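Local coordinates for protein probable amidase (Thermus thermophilus, PDB 2DC0) that is probably an amidase, a two-chain assembly whose subunits are each built of helices packed around a large mixed beta sheet, at residues Ala89-Val101 / Tyr188-Ser200. Numbering follows the deposited sequence.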
ATOM      1  N   ALA A  89     -11.662 -30.735   7.327  1.00 26.21           N
ATOM      2  CA  ALA A  89     -11.579 -30.780   5.876  1.00 25.75           C
ATOM      3  C   ALA A  89     -10.148 -30.988   5.402  1.00 26.59           C
ATOM      4  O   ALA A  89      -9.190 -30.704   6.124  1.00 28.15           O
ATOM      5  CB  ALA A  89     -12.131 -29.486   5.287  1.00 25.22           C
ATOM      6  N   PRO A  90      -9.981 -31.500   4.179  1.00 26.59           N
ATOM      7  CA  PRO A  90      -8.626 -31.711   3.667  1.00 26.53           C
ATOM      8  C   PRO A  90      -7.962 -30.355   3.423  1.00 26.16           C
ATOM      9  O   PRO A  90      -8.639 -29.370   3.116  1.00 25.63           O
ATOM     10  CB  PRO A  90      -8.864 -32.490   2.372  1.00 26.56           C
ATOM     11  CG  PRO A  90     -10.204 -31.982   1.919  1.00 28.64           C
ATOM     12  CD  PRO A  90     -10.990 -31.969   3.214  1.00 26.81           C
ATOM     13  N   LEU A  91      -6.644 -30.298   3.571  1.00 24.83           N
ATOM     14  CA  LEU A  91      -5.917 -29.051   3.365  1.00 26.03           C
ATOM     15  C   LEU A  91      -5.044 -29.111   2.114  1.00 26.63           C
ATOM     16  O   LEU A  91      -4.672 -30.195   1.656  1.00 26.08           O
ATOM     17  CB  LEU A  91      -5.031 -28.756   4.583  1.00 25.06           C
ATOM     18  CG  LEU A  91      -5.754 -28.613   5.930  1.00 26.10           C
ATOM     19  CD1 LEU A  91      -4.736 -28.431   7.043  1.00 26.34           C
ATOM     20  CD2 LEU A  91      -6.716 -27.432   5.875  1.00 25.32           C
ATOM     21  N   PRO A  92      -4.714 -27.945   1.537  1.00 26.17           N
ATOM     22  CA  PRO A  92      -3.869 -27.923   0.339  1.00 26.95           C
ATOM     23  C   PRO A  92      -2.513 -28.491   0.735  1.00 27.17           C
ATOM     24  O   PRO A  92      -2.210 -28.596   1.919  1.00 25.60           O
ATOM     25  CB  PRO A  92      -3.783 -26.436  -0.003  1.00 26.77           C
ATOM     26  CG  PRO A  92      -5.062 -25.883   0.540  1.00 27.58           C
ATOM     27  CD  PRO A  92      -5.188 -26.592   1.869  1.00 25.96           C
ATOM     28  N   PRO A  93      -1.678 -28.853  -0.249  1.00 28.23           N
ATOM     29  CA  PRO A  93      -0.353 -29.408   0.040  1.00 28.74           C
ATOM     30  C   PRO A  93       0.561 -28.415   0.759  1.00 28.22           C
ATOM     31  O   PRO A  93       0.658 -27.248   0.379  1.00 27.20           O
ATOM     32  CB  PRO A  93       0.169 -29.781  -1.347  1.00 30.07           C
ATOM     33  CG  PRO A  93      -0.470 -28.752  -2.223  1.00 31.65           C
ATOM     34  CD  PRO A  93      -1.881 -28.705  -1.701  1.00 29.41           C
ATOM     35  N   LEU A  94       1.221 -28.888   1.807  1.00 27.27           N
ATOM     36  CA  LEU A  94       2.130 -28.053   2.578  1.00 27.03           C
ATOM     37  C   LEU A  94       3.432 -28.792   2.823  1.00 25.53           C
ATOM     38  O   LEU A  94       3.462 -30.018   2.853  1.00 25.32           O
ATOM     39  CB  LEU A  94       1.501 -27.690   3.923  1.00 26.65           C
ATOM     40  CG  LEU A  94       0.268 -26.785   3.873  1.00 28.40           C
ATOM     41  CD1 LEU A  94      -0.428 -26.795   5.224  1.00 28.06           C
ATOM     42  CD2 LEU A  94       0.686 -25.372   3.487  1.00 27.91           C
ATOM     43  N   PRO A  95       4.533 -28.051   2.997  1.00 25.63           N
ATOM     44  CA  PRO A  95       5.826 -28.687   3.246  1.00 25.58           C
ATOM     45  C   PRO A  95       5.887 -29.229   4.674  1.00 25.83           C
ATOM     46  O   PRO A  95       4.979 -28.992   5.479  1.00 24.49           O
ATOM     47  CB  PRO A  95       6.818 -27.553   3.000  1.00 25.39           C
ATOM     48  CG  PRO A  95       6.043 -26.351   3.456  1.00 25.28           C
ATOM     49  CD  PRO A  95       4.687 -26.594   2.843  1.00 24.48           C
ATOM     50  N   GLU A  96       6.957 -29.952   4.986  1.00 25.58           N
ATOM     51  CA  GLU A  96       7.128 -30.542   6.313  1.00 26.75           C
ATOM     52  C   GLU A  96       7.329 -29.493   7.409  1.00 26.26           C
ATOM     53  O   GLU A  96       6.973 -29.715   8.566  1.00 25.93           O
ATOM     54  CB  GLU A  96       8.323 -31.503   6.304  1.00 29.50           C
ATOM     55  CG  GLU A  96       8.607 -32.155   7.654  1.00 33.38           C
ATOM     56  CD  GLU A  96       9.846 -33.039   7.631  1.00 34.66           C
ATOM     57  OE1 GLU A  96      10.879 -32.601   7.084  1.00 37.05           O
ATOM     58  OE2 GLU A  96       9.789 -34.161   8.175  1.00 35.21           O
ATOM     59  N   GLU A  97       7.902 -28.353   7.037  1.00 25.12           N
ATOM     60  CA  GLU A  97       8.164 -27.291   7.995  1.00 24.33           C
ATOM     61  C   GLU A  97       8.029 -25.914   7.361  1.00 24.72           C
ATOM     62  O   GLU A  97       8.515 -25.681   6.250  1.00 24.51           O
ATOM     63  CB  GLU A  97       9.570 -27.451   8.564  1.00 24.82           C
ATOM     64  CG  GLU A  97       9.996 -26.338   9.487  1.00 25.18           C
ATOM     65  CD  GLU A  97      11.401 -26.540  10.007  1.00 28.08           C
ATOM     66  OE1 GLU A  97      12.324 -26.697   9.176  1.00 27.80           O
ATOM     67  OE2 GLU A  97      11.585 -26.542  11.244  1.00 25.86           O
ATOM     68  N   ALA A  98       7.369 -25.005   8.072  1.00 21.83           N
ATOM     69  CA  ALA A  98       7.180 -23.645   7.585  1.00 20.93           C
ATOM     70  C   ALA A  98       8.485 -22.881   7.742  1.00 20.82           C
ATOM     71  O   ALA A  98       9.286 -23.173   8.633  1.00 21.91           O
ATOM     72  CB  ALA A  98       6.069 -22.953   8.373  1.00 19.24           C
ATOM     73  N   ARG A  99       8.702 -21.901   6.874  1.00 21.11           N
ATOM     74  CA  ARG A  99       9.925 -21.112   6.931  1.00 21.60           C
ATOM     75  C   ARG A  99      10.100 -20.415   8.273  1.00 20.61           C
ATOM     76  O   ARG A  99      11.202 -20.386   8.824  1.00 22.58           O
ATOM     77  CB  ARG A  99       9.938 -20.061   5.822  1.00 21.52           C
ATOM     78  CG  ARG A  99      11.248 -19.301   5.738  1.00 26.58           C
ATOM     79  CD  ARG A  99      12.351 -20.195   5.193  1.00 31.64           C
ATOM     80  NE  ARG A  99      13.647 -19.520   5.146  1.00 35.44           N
ATOM     81  CZ  ARG A  99      14.448 -19.351   6.195  1.00 35.97           C
ATOM     82  NH1 ARG A  99      14.095 -19.809   7.387  1.00 36.17           N
ATOM     83  NH2 ARG A  99      15.609 -18.726   6.053  1.00 37.01           N
ATOM     84  N   ALA A 100       9.021 -19.845   8.798  1.00 19.13           N
ATOM     85  CA  ALA A 100       9.097 -19.143  10.077  1.00 18.80           C
ATOM     86  C   ALA A 100       9.473 -20.083  11.218  1.00 17.83           C
ATOM     87  O   ALA A 100      10.152 -19.683  12.163  1.00 18.17           O
ATOM     88  CB  ALA A 100       7.769 -18.449  10.377  1.00 17.35           C
ATOM     89  N   VAL A 101       9.010 -21.327  11.132  1.00 18.66           N
ATOM     90  CA  VAL A 101       9.308 -22.340  12.144  1.00 19.45           C
ATOM     91  C   VAL A 101      10.793 -22.702  12.070  1.00 20.55           C
ATOM     92  O   VAL A 101      11.458 -22.870  13.093  1.00 19.99           O
ATOM     93  CB  VAL A 101       8.429 -23.603  11.923  1.00 20.35           C
ATOM     94  CG1 VAL A 101       8.909 -24.759  12.798  1.00 20.21           C
ATOM     95  CG2 VAL A 101       6.972 -23.274  12.262  1.00 21.07           C
ATOM     96  N   TYR A 188       3.775  -6.007   6.873  1.00 16.64           N
ATOM     97  CA  TYR A 188       3.482  -7.116   5.973  1.00 17.75           C
ATOM     98  C   TYR A 188       4.762  -7.690   5.363  1.00 18.55           C
ATOM     99  O   TYR A 188       5.657  -6.942   4.967  1.00 17.91           O
ATOM    100  CB  TYR A 188       2.557  -6.644   4.845  1.00 17.65           C
ATOM    101  CG  TYR A 188       2.251  -7.707   3.816  1.00 19.56           C
ATOM    102  CD1 TYR A 188       1.259  -8.662   4.043  1.00 18.18           C
ATOM    103  CD2 TYR A 188       2.955  -7.758   2.608  1.00 19.47           C
ATOM    104  CE1 TYR A 188       0.973  -9.639   3.092  1.00 18.11           C
ATOM    105  CE2 TYR A 188       2.675  -8.734   1.653  1.00 18.30           C
ATOM    106  CZ  TYR A 188       1.685  -9.667   1.900  1.00 19.05           C
ATOM    107  OH  TYR A 188       1.413 -10.634   0.951  1.00 18.92           O
ATOM    108  N   GLY A 189       4.848  -9.018   5.318  1.00 19.07           N
ATOM    109  CA  GLY A 189       5.988  -9.682   4.716  1.00 19.40           C
ATOM    110  C   GLY A 189       7.313  -9.732   5.453  1.00 22.95           C
ATOM    111  O   GLY A 189       8.211 -10.460   5.031  1.00 22.14           O
ATOM    112  N   ARG A 190       7.459  -8.982   6.540  1.00 22.09           N
ATOM    113  CA  ARG A 190       8.726  -9.001   7.262  1.00 23.92           C
ATOM    114  C   ARG A 190       9.056 -10.420   7.744  1.00 23.27           C
ATOM    115  O   ARG A 190      10.207 -10.853   7.675  1.00 22.50           O
ATOM    116  CB  ARG A 190       8.691  -8.031   8.441  1.00 24.71           C
ATOM    117  CG  ARG A 190      10.043  -7.855   9.104  1.00 29.68           C
ATOM    118  CD  ARG A 190       9.978  -6.831  10.217  1.00 31.52           C
ATOM    119  NE  ARG A 190       9.761  -5.472   9.720  1.00 34.36           N
ATOM    120  CZ  ARG A 190      10.683  -4.740   9.101  1.00 34.42           C
ATOM    121  NH1 ARG A 190      11.898  -5.230   8.893  1.00 32.68           N
ATOM    122  NH2 ARG A 190      10.395  -3.506   8.705  1.00 33.44           N
ATOM    123  N   VAL A 191       8.050 -11.137   8.232  1.00 21.66           N
ATOM    124  CA  VAL A 191       8.245 -12.513   8.684  1.00 20.90           C
ATOM    125  C   VAL A 191       7.638 -13.404   7.604  1.00 21.95           C
ATOM    126  O   VAL A 191       6.470 -13.254   7.246  1.00 20.97           O
ATOM    127  CB  VAL A 191       7.546 -12.779  10.039  1.00 21.13           C
ATOM    128  CG1 VAL A 191       7.714 -14.243  10.436  1.00 19.47           C
ATOM    129  CG2 VAL A 191       8.147 -11.882  11.115  1.00 18.24           C
ATOM    130  N   SER A 192       8.439 -14.322   7.076  1.00 20.39           N
ATOM    131  CA  SER A 192       7.979 -15.202   6.010  1.00 21.17           C
ATOM    132  C   SER A 192       6.818 -16.110   6.367  1.00 20.57           C
ATOM    133  O   SER A 192       6.787 -16.719   7.437  1.00 22.55           O
ATOM    134  CB  SER A 192       9.129 -16.067   5.494  1.00 20.84           C
ATOM    135  OG  SER A 192       8.654 -16.987   4.531  1.00 20.58           O
ATOM    136  N   LEU A 193       5.861 -16.196   5.450  1.00 20.55           N
ATOM    137  CA  LEU A 193       4.706 -17.058   5.622  1.00 20.00           C
ATOM    138  C   LEU A 193       4.824 -18.249   4.673  1.00 20.88           C
ATOM    139  O   LEU A 193       3.846 -18.952   4.409  1.00 21.36           O
ATOM    140  CB  LEU A 193       3.415 -16.281   5.351  1.00 18.21           C
ATOM    141  CG  LEU A 193       2.889 -15.511   6.569  1.00 19.04           C
ATOM    142  CD1 LEU A 193       1.781 -14.557   6.154  1.00 18.93           C
ATOM    143  CD2 LEU A 193       2.382 -16.506   7.611  1.00 18.65           C
ATOM    144  N   GLU A 194       6.030 -18.463   4.155  1.00 21.70           N
ATOM    145  CA  GLU A 194       6.293 -19.576   3.241  1.00 22.61           C
ATOM    146  C   GLU A 194       6.104 -20.911   3.974  1.00 20.59           C
ATOM    147  O   GLU A 194       6.585 -21.088   5.095  1.00 19.97           O
ATOM    148  CB  GLU A 194       7.729 -19.482   2.703  1.00 25.70           C
ATOM    149  CG  GLU A 194       8.126 -20.596   1.743  1.00 31.36           C
ATOM    150  CD  GLU A 194       9.612 -20.568   1.399  1.00 35.67           C
ATOM    151  OE1 GLU A 194      10.135 -19.482   1.066  1.00 37.81           O
ATOM    152  OE2 GLU A 194      10.259 -21.632   1.452  1.00 39.43           O
ATOM    153  N   GLY A 195       5.390 -21.838   3.342  1.00 20.54           N
ATOM    154  CA  GLY A 195       5.164 -23.144   3.935  1.00 19.14           C
ATOM    155  C   GLY A 195       4.012 -23.203   4.921  1.00 20.41           C
ATOM    156  O   GLY A 195       3.684 -24.270   5.433  1.00 19.74           O
ATOM    157  N   ALA A 196       3.397 -22.057   5.191  1.00 20.22           N
ATOM    158  CA  ALA A 196       2.275 -21.993   6.114  1.00 21.03           C
ATOM    159  C   ALA A 196       0.960 -21.953   5.346  1.00 21.38           C
ATOM    160  O   ALA A 196       0.900 -21.455   4.218  1.00 21.18           O
ATOM    161  CB  ALA A 196       2.392 -20.755   6.994  1.00 20.56           C
ATOM    162  N   LEU A 197      -0.095 -22.480   5.957  1.00 19.89           N
ATOM    163  CA  LEU A 197      -1.403 -22.475   5.321  1.00 20.31           C
ATOM    164  C   LEU A 197      -1.870 -21.030   5.216  1.00 20.68           C
ATOM    165  O   LEU A 197      -1.992 -20.337   6.219  1.00 20.95           O
ATOM    166  CB  LEU A 197      -2.414 -23.262   6.151  1.00 19.63           C
ATOM    167  CG  LEU A 197      -3.847 -23.171   5.629  1.00 17.87           C
ATOM    168  CD1 LEU A 197      -3.964 -23.925   4.301  1.00 19.08           C
ATOM    169  CD2 LEU A 197      -4.800 -23.759   6.651  1.00 18.50           C
ATOM    170  N   PRO A 198      -2.129 -20.552   3.997  1.00 21.03           N
ATOM    171  CA  PRO A 198      -2.583 -19.166   3.866  1.00 19.28           C
ATOM    172  C   PRO A 198      -4.095 -18.983   4.036  1.00 20.00           C
ATOM    173  O   PRO A 198      -4.869 -19.942   3.957  1.00 17.21           O
ATOM    174  CB  PRO A 198      -2.106 -18.784   2.465  1.00 22.27           C
ATOM    175  CG  PRO A 198      -2.226 -20.079   1.705  1.00 21.93           C
ATOM    176  CD  PRO A 198      -1.734 -21.122   2.694  1.00 21.00           C
ATOM    177  N   LEU A 199      -4.508 -17.751   4.318  1.00 18.06           N
ATOM    178  CA  LEU A 199      -5.925 -17.431   4.426  1.00 19.63           C
ATOM    179  C   LEU A 199      -6.099 -16.424   3.294  1.00 19.60           C
ATOM    180  O   LEU A 199      -6.770 -16.688   2.300  1.00 19.84           O
ATOM    181  CB  LEU A 199      -6.254 -16.780   5.769  1.00 18.39           C
ATOM    182  CG  LEU A 199      -7.716 -16.338   5.947  1.00 18.35           C
ATOM    183  CD1 LEU A 199      -8.659 -17.529   5.826  1.00 18.16           C
ATOM    184  CD2 LEU A 199      -7.874 -15.676   7.315  1.00 19.82           C
ATOM    185  N   SER A 200      -5.462 -15.273   3.461  1.00 18.66           N
ATOM    186  CA  SER A 200      -5.465 -14.214   2.465  1.00 19.07           C
ATOM    187  C   SER A 200      -3.991 -13.885   2.249  1.00 21.01           C
ATOM    188  O   SER A 200      -3.383 -13.202   3.066  1.00 19.54           O
ATOM    189  CB  SER A 200      -6.196 -12.982   2.993  1.00 20.36           C
ATOM    190  OG  SER A 200      -6.006 -11.877   2.124  1.00 22.82           O
TER
HETATM  191  O   HOH W   1       6.521 -19.491   7.469  1.00 20.62           O
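Glu194 O is gripped twice at the start of helix 99-106: by the backbone N of Arg99 at 2.9 Å, in a nearly straight bond (169°), and by a water. It belongs to a type II beta turn, Leu193 to Ala196, in the long loop between strands 182-185 and 206-210 of the mixed sheet of this amidase-family chain. Since Ala98 holds the N-cap position, the loop carbonyl takes up an N-H of the first helical turn, from a donor tilted 27° out of its carbonyl plane. The same water donates to Ser192 O and accepts from Ala100 N at 2.9 Å, so two first-turn amides are satisfied by the loop, one directly and one through the water.

Ser192 OG, placed anti to its own backbone N (chi1 176°), receives Glu194 N in an ST turn, and the same oxygen lies against CB and CG of Arg99. The arginine chain then bends at chi2 and leads away from the loop. One residue further along the helix, Ala100 CB lies 4.2 Å from Val191 CG1.

Around Leu197 the contact is apolar. Its CD1 meets Pro92 CD at 3.8 Å, the two side chains crossing at about a right angle, while Leu94 sets CD1 against Leu197 CB. Ile296 of helix 281-296 packs on Pro92 and Pro198. Gly195, the third residue of the turn, takes a positive phi, which favours glycine, and packs against the proline-rich strip: Pro95 CG sits 3.4 Å from Gly195 CA, and Gly195 O, with Leu94 CD2 nearby, is buried without a hydrogen-bond partner.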